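Local atomic coordinates of acetyl-CoA acetyltransferase (Elizabethkingia anophelis NUHP1, PDB entry 6BN2), a protein that probably catalyses the condensation of two acetyl-CoA molecules to acetoacetyl-CoA, and the reverse cleavage, as a biosynthetic-type thiolase. Residues T35-V40 / V207-P212; A54-V59 / A117-G122; P73-A78 / T87-V92; V129-D134 / L146-L151. All coordinates share one frame; numbering follows the deposited sequence.

Interaction 1: T35-V40 / V207-P212; sequences TQLGAV and VPVSIP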
loop_
_atom_site.group_PDB
_atom_site.type_symbol
_atom_site.label_atom_id
_atom_site.label_comp_id
_atom_site.label_asym_id
_atom_site.label_seq_id
_atom_site.Cartn_x
_atom_site.Cartn_y
_atom_site.Cartn_z
ATOM N N THR A 35 3.770 13.731 2.246
ATOM C CA THR A 35 3.049 13.870 0.979
ATOM C C THR A 35 3.561 15.047 0.167
ATOM O O THR A 35 3.550 14.991 -1.067
ATOM C CB THR A 35 1.541 14.012 1.222
ATOM O OG1 THR A 35 1.293 15.097 2.124
ATOM C CG2 THR A 35 0.948 12.702 1.806
ATOM N N GLN A 36 4.010 16.116 0.841
ATOM C CA GLN A 36 4.581 17.237 0.111
ATOM C C GLN A 36 5.975 16.897 -0.407
ATOM O O GLN A 36 6.339 17.317 -1.508
ATOM C CB GLN A 36 4.589 18.481 0.997
ATOM C CG GLN A 36 5.391 19.652 0.466
ATOM C CD GLN A 36 4.898 20.251 -0.841
ATOM O OE1 GLN A 36 3.797 19.976 -1.303
ATOM N NE2 GLN A 36 5.727 21.113 -1.435
ATOM N N LEU A 37 6.767 16.132 0.361
ATOM C CA LEU A 37 8.031 15.644 -0.182
ATOM C C LEU A 37 7.780 14.768 -1.404
ATOM O O LEU A 37 8.487 14.883 -2.413
ATOM C CB LEU A 37 8.819 14.875 0.886
ATOM C CG LEU A 37 9.226 15.708 2.102
ATOM C CD1 LEU A 37 9.848 14.807 3.177
ATOM C CD2 LEU A 37 10.215 16.803 1.703
ATOM N N GLY A 38 6.744 13.920 -1.349
ATOM C CA GLY A 38 6.389 13.142 -2.529
ATOM C C GLY A 38 6.008 14.031 -3.700
ATOM O O GLY A 38 6.391 13.765 -4.841
ATOM N N ALA A 39 5.244 15.097 -3.428
ATOM C CA ALA A 39 4.883 16.048 -4.481
ATOM C C ALA A 39 6.116 16.669 -5.128
ATOM O O ALA A 39 6.166 16.821 -6.355
ATOM C CB ALA A 39 3.983 17.144 -3.913
ATOM N N VAL A 40 7.111 17.050 -4.319
ATOM C CA VAL A 40 8.329 17.649 -4.865
ATOM C C VAL A 40 9.044 16.660 -5.776
ATOM O O VAL A 40 9.521 17.022 -6.867
ATOM C CB VAL A 40 9.249 18.124 -3.723
ATOM C CG1 VAL A 40 10.613 18.549 -4.288
ATOM C CG2 VAL A 40 8.602 19.296 -2.956
ATOM N N VAL A 207 16.497 16.954 -6.519
ATOM C CA VAL A 207 15.651 18.122 -6.738
ATOM C C VAL A 207 15.440 18.804 -5.393
ATOM O O VAL A 207 15.106 18.131 -4.409
ATOM C CB VAL A 207 14.312 17.757 -7.408
ATOM C CG1 VAL A 207 14.578 17.288 -8.842
ATOM C CG2 VAL A 207 13.548 16.682 -6.630
ATOM N N PRO A 208 15.636 20.108 -5.304
ATOM C CA PRO A 208 15.604 20.777 -4.001
ATOM C C PRO A 208 14.187 20.949 -3.478
ATOM O O PRO A 208 13.204 20.927 -4.224
ATOM C CB PRO A 208 16.232 22.137 -4.294
ATOM C CG PRO A 208 15.868 22.378 -5.764
ATOM C CD PRO A 208 16.005 21.017 -6.405
ATOM N N VAL A 209 14.108 21.162 -2.166
ATOM C CA VAL A 209 12.852 21.422 -1.472
ATOM C C VAL A 209 12.883 22.852 -0.973
ATOM O O VAL A 209 13.806 23.232 -0.247
ATOM C CB VAL A 209 12.644 20.461 -0.288
ATOM C CG1 VAL A 209 11.322 20.776 0.412
ATOM C CG2 VAL A 209 12.701 19.014 -0.747
ATOM N N SER A 210 11.870 23.631 -1.335
ATOM C CA SER A 210 11.729 24.986 -0.824
ATOM C C SER A 210 10.876 24.933 0.436
ATOM O O SER A 210 9.785 24.356 0.424
ATOM C CB SER A 210 11.091 25.893 -1.876
ATOM O OG SER A 210 10.915 27.201 -1.374
ATOM N N ILE A 211 11.377 25.517 1.520
ATOM C CA ILE A 211 10.758 25.402 2.834
ATOM C C ILE A 211 10.219 26.775 3.230
ATOM O O ILE A 211 11.005 27.691 3.516
ATOM C CB ILE A 211 11.751 24.864 3.872
ATOM C CG1 ILE A 211 12.234 23.474 3.451
ATOM C CG2 ILE A 211 11.104 24.815 5.249
ATOM C CD1 ILE A 211 13.512 23.056 4.101
ATOM N N PRO A 212 8.899 26.963 3.271
ATOM C CA PRO A 212 8.352 28.275 3.632
ATOM C C PRO A 212 8.745 28.659 5.050
ATOM O O PRO A 212 8.821 27.815 5.946
ATOM C CB PRO A 212 6.839 28.078 3.498
ATOM C CG PRO A 212 6.636 26.605 3.698
ATOM C CD PRO A 212 7.841 25.957 3.070
HETATM O O HOH W 1 7.818 22.132 -0.270
#
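V40 and V209 share one torsional state (chi1 171° and 180°), with CG1 opposite the backbone N and CG2 opposite the carbonyl carbon, yet they meet through different branches. V40 presents CG1, and V209 answers with CG2, at 4.1 Å; the two side chains cross at about a right angle. The same CG2 of V209 also receives L37 CD2, likewise at 4.1 Å and again in a perpendicular crossing, so a single methyl is touched by residues three apart on the helix. V40 CG1 is the busier atom: it lies 3.5 Å from P208 O, and V207 CG2 lies 4.2 Å from it. V207 CG2 also packs on V40 O, at 4.0 Å.

These contacts set helix 34-48 of the thiolase N-terminal domain against the first strand of a small antiparallel pair, 209-211 with 219-221. No direct hydrogen bond crosses between the two segments, and the nearest CA atoms, those of V40 and V209, remain 6.8 Å apart; the helix and strand meet mainly through side chains, with P208 O and V40 O also touched. A water offers a polar link at the margin, accepting from Q36 NE2 at 2.6 Å and donating to S210 O at 3.0 Å. Q36 was modelled in two conformers, so this bridge is doubtful as a permanent feature. In segment 207-212, V207 and V209 make backbone hydrogen bonds with R19 and F221 respectively. T20 of strand 12-24 touches both V40 and V209, and L29 packs against both L37 and V209.

Interaction 2: A54-V59 / A117-G122; sequences AEIQDV and AIVAGG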
loop_
_atom_site.group_PDB
_atom_site.type_symbol
_atom_site.label_atom_id
_atom_site.label_comp_id
_atom_site.label_asym_id
_atom_site.label_seq_id
_atom_site.Cartn_x
_atom_site.Cartn_y
_atom_site.Cartn_z
ATOM N N ALA A 54 -0.823 15.103 -17.807
ATOM C CA ALA A 54 -1.956 14.251 -18.145
ATOM C C ALA A 54 -1.542 12.964 -18.850
ATOM O O ALA A 54 -2.392 12.087 -19.056
ATOM C CB ALA A 54 -2.964 15.018 -19.007
ATOM N N GLU A 55 -0.266 12.815 -19.221
ATOM C CA GLU A 55 0.166 11.538 -19.775
ATOM C C GLU A 55 0.273 10.449 -18.711
ATOM O O GLU A 55 0.285 9.257 -19.062
ATOM C CB GLU A 55 1.519 11.693 -20.461
ATOM C CG GLU A 55 1.502 12.567 -21.725
ATOM C CD GLU A 55 0.966 11.849 -22.955
ATOM O OE1 GLU A 55 0.644 10.645 -22.861
ATOM O OE2 GLU A 55 0.890 12.486 -24.031
ATOM N N ILE A 56 0.367 10.826 -17.433
ATOM C CA ILE A 56 0.561 9.856 -16.349
ATOM C C ILE A 56 -0.756 9.147 -16.054
ATOM O O ILE A 56 -1.769 9.796 -15.773
ATOM C CB ILE A 56 1.104 10.550 -15.090
ATOM C CG1 ILE A 56 2.490 11.137 -15.359
ATOM C CG2 ILE A 56 1.154 9.565 -13.912
ATOM C CD1 ILE A 56 3.491 10.113 -15.930
ATOM N N GLN A 57 -0.748 7.809 -16.092
ATOM C CA GLN A 57 -2.001 7.056 -15.954
ATOM C C GLN A 57 -2.215 6.458 -14.572
ATOM O O GLN A 57 -3.324 5.974 -14.283
ATOM C CB GLN A 57 -2.061 5.942 -17.000
ATOM C CG GLN A 57 -2.212 6.505 -18.411
ATOM C CD GLN A 57 -2.063 5.423 -19.462
ATOM O OE1 GLN A 57 -0.968 5.182 -19.971
ATOM N NE2 GLN A 57 -3.168 4.744 -19.774
ATOM N N ASP A 58 -1.197 6.478 -13.717
ATOM C CA ASP A 58 -1.295 5.940 -12.365
ATOM C C ASP A 58 -0.074 6.444 -11.613
ATOM O O ASP A 58 0.917 6.872 -12.216
ATOM C CB ASP A 58 -1.354 4.400 -12.359
ATOM C CG ASP A 58 -2.216 3.836 -11.219
ATOM O OD1 ASP A 58 -2.354 4.493 -10.163
ATOM O OD2 ASP A 58 -2.726 2.702 -11.385
ATOM N N VAL A 59 -0.170 6.405 -10.293
ATOM C CA VAL A 59 0.899 6.830 -9.393
ATOM C C VAL A 59 0.936 5.812 -8.267
ATOM O O VAL A 59 -0.069 5.648 -7.563
ATOM C CB VAL A 59 0.646 8.226 -8.802
ATOM C CG1 VAL A 59 1.758 8.593 -7.790
ATOM C CG2 VAL A 59 0.541 9.312 -9.897
ATOM N N ALA A 117 2.286 4.988 -19.330
ATOM C CA ALA A 117 3.143 5.894 -18.577
ATOM C C ALA A 117 2.638 5.913 -17.150
ATOM O O ALA A 117 1.428 6.038 -16.932
ATOM C CB ALA A 117 3.133 7.318 -19.157
ATOM N N ILE A 118 3.561 5.793 -16.194
ATOM C CA ILE A 118 3.186 5.615 -14.796
ATOM C C ILE A 118 4.300 6.178 -13.920
ATOM O O ILE A 118 5.484 6.101 -14.276
ATOM C CB ILE A 118 2.886 4.123 -14.508
ATOM C CG1 ILE A 118 2.467 3.909 -13.043
ATOM C CG2 ILE A 118 4.057 3.217 -14.884
ATOM C CD1 ILE A 118 1.781 2.528 -12.823
ATOM N N VAL A 119 3.916 6.786 -12.791
ATOM C CA VAL A 119 4.867 7.300 -11.801
ATOM C C VAL A 119 4.981 6.282 -10.680
ATOM O O VAL A 119 3.961 5.764 -10.199
ATOM C CB VAL A 119 4.411 8.657 -11.238
ATOM C CG1 VAL A 119 5.190 9.009 -9.958
ATOM C CG2 VAL A 119 4.541 9.774 -12.292
ATOM N N ALA A 120 6.215 5.996 -10.250
ATOM C CA ALA A 120 6.422 5.134 -9.090
ATOM C C ALA A 120 7.533 5.720 -8.234
ATOM O O ALA A 120 8.539 6.210 -8.756
ATOM C CB ALA A 120 6.779 3.687 -9.500
ATOM N N GLY A 121 7.371 5.627 -6.919
ATOM C CA GLY A 121 8.385 6.172 -6.029
ATOM C C GLY A 121 8.030 5.902 -4.585
ATOM O O GLY A 121 7.382 4.898 -4.276
ATOM N N GLY A 122 8.456 6.790 -3.695
ATOM C CA GLY A 122 8.212 6.585 -2.279
ATOM C C GLY A 122 8.479 7.859 -1.515
ATOM O O GLY A 122 9.117 8.798 -2.021
#
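D58 and V59 run alongside I118 and V119 in a short parallel pairing, in which V119 N donates to D58 O at 3.1 Å with a nearly straight 173° angle and V59 faces V119 with CA atoms 4.7 Å apart. One residue earlier, Q57 N donates to A117 O at 2.9 Å, from a position tilted out of the carbonyl plane. The Q57 side chain, extended beyond CG, runs alongside the start of the strand: OE1 is held chiefly by E116 N and has only a weak bond from A117 N, at 3.3 Å.

V119 carries the apolar part. Its CG2, opposite the carbonyl carbon (chi1 165°), lies 3.8 Å from I56 CG2 and equally near I56 CD1, so the isoleucine straddles it with both branches. V119 CG1 meets V59 CG1 at 4.1 Å, the two valines lying side by side and pointing the same way. On the other side of the strand, I118 CD1 reaches D58 CB at 3.7 Å.

The D58 carboxylate turns from this packing: OD1 takes V59 N on its anti side at 2.9 Å, and OD2 forms a salt bridge with K101 of the second subunit. The lysine charge probably helps keep D58 ionised. D58 N is a buried N-H for which the model holds no partner. Backbone bonds therefore fix the register, aliphatic branches of I56, V59 and V119 pack on one face, and the buried carboxylate of D58 is probably balanced by the lysine of the second subunit.

Interaction 3: P73-A78 / T87-V92; sequences PAKQAA and TPTTAV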
loop_
_atom_site.group_PDB
_atom_site.type_symbol
_atom_site.label_atom_id
_atom_site.label_comp_id
_atom_site.label_asym_id
_atom_site.label_seq_id
_atom_site.Cartn_x
_atom_site.Cartn_y
_atom_site.Cartn_z
ATOM N N PRO A 73 -2.839 9.345 1.023
ATOM C CA PRO A 73 -1.527 10.007 0.912
ATOM C C PRO A 73 -0.974 10.030 -0.506
ATOM O O PRO A 73 -0.355 11.029 -0.891
ATOM C CB PRO A 73 -0.627 9.198 1.862
ATOM C CG PRO A 73 -1.458 8.094 2.416
ATOM C CD PRO A 73 -2.893 8.323 2.079
ATOM N N ALA A 74 -1.159 8.968 -1.301
ATOM C CA ALA A 74 -0.603 9.027 -2.650
ATOM C C ALA A 74 -1.339 10.044 -3.521
ATOM O O ALA A 74 -0.724 10.653 -4.412
ATOM C CB ALA A 74 -0.599 7.634 -3.291
ATOM N N LYS A 75 -2.638 10.263 -3.278
ATOM C CA LYS A 75 -3.340 11.320 -4.007
ATOM C C LYS A 75 -2.805 12.689 -3.622
ATOM O O LYS A 75 -2.651 13.576 -4.474
ATOM C CB LYS A 75 -4.836 11.266 -3.708
ATOM C CG LYS A 75 -5.663 12.329 -4.466
ATOM C CD LYS A 75 -5.749 12.062 -5.951
ATOM C CE LYS A 75 -6.436 10.716 -6.215
ATOM N NZ LYS A 75 -6.841 10.550 -7.644
ATOM N N GLN A 76 -2.575 12.903 -2.322
ATOM C CA GLN A 76 -2.046 14.195 -1.889
ATOM C C GLN A 76 -0.722 14.503 -2.568
ATOM O O GLN A 76 -0.481 15.643 -2.998
ATOM C CB GLN A 76 -1.869 14.207 -0.372
ATOM C CG GLN A 76 -3.179 14.107 0.413
ATOM C CD GLN A 76 -2.891 14.133 1.883
ATOM O OE1 GLN A 76 -2.413 15.146 2.409
ATOM N NE2 GLN A 76 -3.137 13.004 2.565
ATOM N N ALA A 77 0.155 13.504 -2.673
ATOM C CA ALA A 77 1.421 13.723 -3.364
ATOM C C ALA A 77 1.200 14.033 -4.843
ATOM O O ALA A 77 1.838 14.939 -5.402
ATOM C CB ALA A 77 2.337 12.501 -3.188
ATOM N N ALA A 78 0.342 13.260 -5.508
ATOM C CA ALA A 78 0.122 13.461 -6.941
ATOM C C ALA A 78 -0.480 14.830 -7.229
ATOM O O ALA A 78 -0.013 15.542 -8.122
ATOM C CB ALA A 78 -0.789 12.358 -7.498
ATOM N N THR A 87 -6.003 11.550 -12.332
ATOM C CA THR A 87 -4.922 10.582 -12.145
ATOM C C THR A 87 -5.219 9.625 -10.994
ATOM O O THR A 87 -5.248 10.063 -9.833
ATOM C CB THR A 87 -3.609 11.300 -11.852
ATOM O OG1 THR A 87 -3.440 12.387 -12.772
ATOM C CG2 THR A 87 -2.426 10.330 -11.987
ATOM N N PRO A 88 -5.364 8.323 -11.248
ATOM C CA PRO A 88 -5.451 7.356 -10.132
ATOM C C PRO A 88 -4.161 7.302 -9.322
ATOM O O PRO A 88 -3.065 7.511 -9.850
ATOM C CB PRO A 88 -5.695 6.017 -10.842
ATOM C CG PRO A 88 -6.335 6.423 -12.169
ATOM C CD PRO A 88 -5.565 7.674 -12.553
ATOM N N THR A 89 -4.289 6.972 -8.028
ATOM C CA THR A 89 -3.113 6.909 -7.152
ATOM C C THR A 89 -3.289 5.826 -6.089
ATOM O O THR A 89 -4.400 5.604 -5.598
ATOM C CB THR A 89 -2.861 8.249 -6.421
ATOM O OG1 THR A 89 -3.968 8.527 -5.557
ATOM C CG2 THR A 89 -2.723 9.422 -7.395
ATOM N N THR A 90 -2.172 5.206 -5.682
ATOM C CA THR A 90 -2.173 4.155 -4.654
ATOM C C THR A 90 -0.894 4.241 -3.817
ATOM O O THR A 90 0.187 4.469 -4.356
ATOM C CB THR A 90 -2.278 2.753 -5.302
ATOM O OG1 THR A 90 -3.560 2.608 -5.931
ATOM C CG2 THR A 90 -2.109 1.613 -4.265
ATOM N N ALA A 91 -1.013 4.028 -2.508
ATOM C CA ALA A 91 0.155 3.961 -1.629
ATOM C C ALA A 91 0.464 2.508 -1.292
ATOM O O ALA A 91 -0.448 1.714 -1.037
ATOM C CB ALA A 91 -0.070 4.764 -0.337
ATOM N N VAL A 92 1.751 2.152 -1.294
ATOM C CA VAL A 92 2.142 0.757 -1.083
ATOM C C VAL A 92 3.081 0.650 0.113
ATOM O O VAL A 92 3.888 1.550 0.386
ATOM C CB VAL A 92 2.744 0.135 -2.369
ATOM C CG1 VAL A 92 2.568 1.059 -3.564
ATOM C CG2 VAL A 92 4.168 -0.295 -2.200
#
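K75 and T87 make the hydrogen bond of this contact: K75 NZ donates to T87 O at 2.8 Å, reaching it from 32° outside the carbonyl plane. The lysine gets there by leaving the helix with CG opposite the backbone N (chi1 -179°) and then folding at both chi2 and chi3, which curls the chain back toward the strand. The T87 hydroxyl is engaged separately, OG1 being hydrogen-bonded to P84 O.

The hydroxyl of T89 takes part by close packing. OG1 sits between the backbone N and the carbonyl carbon, which points it at the helix, where K75 CE passes at 3.4 Å and the two side chains cross at about a right angle. K75 N is 3.2 Å from the same OG1, but the angle is too poor for a hydrogen bond. A74 CB, a methyl lying on the strand backbone, is 3.4 Å from T90 O.

Apolar contact rests on small groups. A78 CB touches T89 CG2 at 3.5 Å, the other branch of that threonine, and A74 CB lies 4.2 Å from A91 CB. Small side chains at A74, A78 and A91 are consistent with the 6.6 Å approach of the axes of helix 73-78 and strand 89-92, whose directions are 123° apart.

Helix 73-80 is the connection in the beta-alpha-beta unit between strands 59-62 and 89-93. Its A77 leans on I42 of helix 34-48, while V59 of the neighbouring strand touches A78 and T89. Strand 89-93 is the outermost at this end of the chain's own large sheet, and A91 pairs antiparallel with a strand of the second subunit, which carries the sheet across the interface.

Interaction 4: V129-D134 / L146-L151; sequences VPHYID and LQDGLL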
loop_
_atom_site.group_PDB
_atom_site.type_symbol
_atom_site.label_atom_id
_atom_site.label_comp_id
_atom_site.label_asym_id
_atom_site.label_seq_id
_atom_site.Cartn_x
_atom_site.Cartn_y
_atom_site.Cartn_z
ATOM N N VAL A 129 5.916 11.244 12.345
ATOM C CA VAL A 129 5.097 10.070 12.690
ATOM C C VAL A 129 4.531 10.265 14.090
ATOM O O VAL A 129 5.282 10.636 15.001
ATOM C CB VAL A 129 5.933 8.790 12.609
ATOM C CG1 VAL A 129 5.113 7.572 13.063
ATOM C CG2 VAL A 129 6.414 8.587 11.170
ATOM N N PRO A 130 3.240 10.068 14.308
ATOM C CA PRO A 130 2.673 10.351 15.628
ATOM C C PRO A 130 2.938 9.228 16.623
ATOM O O PRO A 130 3.464 8.168 16.293
ATOM C CB PRO A 130 1.166 10.495 15.357
ATOM C CG PRO A 130 0.919 9.840 14.059
ATOM C CD PRO A 130 2.214 9.741 13.294
ATOM N N HIS A 131 2.587 9.515 17.878
ATOM C CA HIS A 131 2.339 8.510 18.904
ATOM C C HIS A 131 0.852 8.140 18.903
ATOM O O HIS A 131 -0.000 8.929 18.492
ATOM C CB HIS A 131 2.731 9.038 20.288
ATOM C CG HIS A 131 4.202 9.088 20.532
ATOM N ND1 HIS A 131 5.039 9.952 19.861
ATOM C CD2 HIS A 131 4.983 8.385 21.386
ATOM C CE1 HIS A 131 6.275 9.794 20.308
ATOM N NE2 HIS A 131 6.268 8.843 21.227
ATOM N N TYR A 132 0.551 6.925 19.373
ATOM C CA TYR A 132 -0.788 6.345 19.287
ATOM C C TYR A 132 -1.377 6.131 20.670
ATOM O O TYR A 132 -0.689 5.657 21.577
ATOM C CB TYR A 132 -0.741 4.971 18.610
ATOM C CG TYR A 132 -0.074 4.895 17.264
ATOM C CD1 TYR A 132 -0.119 5.962 16.365
ATOM C CD2 TYR A 132 0.593 3.732 16.886
ATOM C CE1 TYR A 132 0.512 5.860 15.110
ATOM C CE2 TYR A 132 1.199 3.618 15.653
ATOM C CZ TYR A 132 1.150 4.677 14.766
ATOM O OH TYR A 132 1.771 4.534 13.541
ATOM N N ILE A 133 -2.668 6.408 20.818
ATOM C CA ILE A 133 -3.408 6.034 22.021
ATOM C C ILE A 133 -4.711 5.367 21.597
ATOM O O ILE A 133 -5.310 5.756 20.591
ATOM C CB ILE A 133 -3.667 7.259 22.927
ATOM C CG1 ILE A 133 -4.401 6.843 24.200
ATOM C CG2 ILE A 133 -4.447 8.337 22.200
ATOM C CD1 ILE A 133 -4.618 8.001 25.144
ATOM N N ASP A 134 -5.121 4.324 22.322
ATOM C CA ASP A 134 -6.475 3.788 22.140
ATOM C C ASP A 134 -7.425 4.737 22.851
ATOM O O ASP A 134 -7.562 4.698 24.077
ATOM C CB ASP A 134 -6.604 2.374 22.690
ATOM C CG ASP A 134 -8.038 1.818 22.566
ATOM O OD1 ASP A 134 -8.956 2.528 22.083
ATOM O OD2 ASP A 134 -8.245 0.652 22.954
ATOM N N LEU A 146 1.183 5.523 25.519
ATOM C CA LEU A 146 1.165 6.080 24.166
ATOM C C LEU A 146 2.341 5.474 23.418
ATOM O O LEU A 146 3.494 5.764 23.751
ATOM C CB LEU A 146 1.293 7.597 24.169
ATOM C CG LEU A 146 0.034 8.448 24.260
ATOM C CD1 LEU A 146 -0.844 7.955 25.393
ATOM C CD2 LEU A 146 0.446 9.896 24.465
ATOM N N GLN A 147 2.055 4.664 22.407
ATOM C CA GLN A 147 3.109 3.990 21.664
ATOM C C GLN A 147 3.681 4.918 20.604
ATOM O O GLN A 147 2.932 5.553 19.863
ATOM C CB GLN A 147 2.572 2.720 21.006
ATOM C CG GLN A 147 2.130 1.664 21.984
ATOM C CD GLN A 147 2.098 0.301 21.342
ATOM O OE1 GLN A 147 1.217 0.005 20.538
ATOM N NE2 GLN A 147 3.079 -0.529 21.671
ATOM N N ASP A 148 5.010 4.991 20.537
ATOM C CA ASP A 148 5.663 5.703 19.449
ATOM C C ASP A 148 5.396 4.980 18.129
ATOM O O ASP A 148 5.786 3.822 17.969
ATOM C CB ASP A 148 7.162 5.758 19.749
ATOM C CG ASP A 148 7.919 6.658 18.796
ATOM O OD1 ASP A 148 7.631 6.624 17.580
ATOM O OD2 ASP A 148 8.806 7.412 19.265
ATOM N N GLY A 149 4.743 5.656 17.173
ATOM C CA GLY A 149 4.392 4.988 15.923
ATOM C C GLY A 149 5.596 4.530 15.122
ATOM O O GLY A 149 5.527 3.520 14.407
ATOM N N LEU A 150 6.704 5.267 15.216
ATOM C CA LEU A 150 7.937 4.859 14.546
ATOM C C LEU A 150 8.411 3.517 15.064
ATOM O O LEU A 150 8.750 2.613 14.287
ATOM C CB LEU A 150 9.036 5.900 14.782
ATOM C CG LEU A 150 9.178 7.126 13.904
ATOM C CD1 LEU A 150 10.301 7.994 14.446
ATOM C CD2 LEU A 150 9.483 6.690 12.514
ATOM N N LEU A 151 8.467 3.380 16.388
ATOM C CA LEU A 151 8.926 2.126 16.968
ATOM C C LEU A 151 7.919 1.011 16.738
ATOM O O LEU A 151 8.311 -0.122 16.446
ATOM C CB LEU A 151 9.177 2.290 18.465
ATOM C CG LEU A 151 10.286 3.251 18.855
ATOM C CD1 LEU A 151 10.341 3.375 20.366
ATOM C CD2 LEU A 151 11.604 2.733 18.290
#
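H131 lies across D148, and its side chain can be followed atom by atom. CB rests 3.5 Å from Q147 O. CG lies 3.8 Å from D148 CA, and CD2 comes closer to it, at 3.4 Å, with D148 CA over one ring face, offset toward the rim and 27° off the normal, a CH-pi contact; L146 O stands at the ring edge, in plane. CE1 and NE2 lie beside D148 OD2, NE2 at 3.5 Å, in packing contact, with ring and carboxylate planes 45° apart. CG placed opposite the carbonyl carbon (chi1 -75°) swings the ring over the partner strand.

H131 and D148 form a non-hydrogen-bonded antiparallel pair, next to the hydrogen-bonded pair of Y132 and Q147, where Y132 N donates to Q147 O at 2.8 Å. The second strand passes straight into helix 149-155, with D148 as N-cap: OD1 accepts from L150 N at 2.9 Å. That OD1 also forms a salt bridge with R136 of the second subunit.

On the Y132 side, G149 CA lies over the ring face, 3.5 Å from CZ, and G149 N donates to P130 O. Y132 OH is hydrogen-bonded to D153. H131, Y132 and I133 pair antiparallel with a strand of the second subunit.

Interactions 2 and 3 are the closest pair, with centres 9 Å apart: V59 O and T90 N, 2.9 Å apart, make a probable hydrogen bond between adjacent strands of one sheet. Interaction 1 adjoins interaction 3 through the two helices, A39 CB lying 3.4 Å from A77 O, and does not touch interaction 2, about 5 Å away at the nearest atoms. Interaction 4 stands apart, its centre 24 Å from that of interaction 3 and 32 Å from that of interaction 2. It is the one nearest a predicted catalytic residue, the L150 side chain being about 10 Å from that of H356. Interactions 2, 3 and 4 all reach the second subunit.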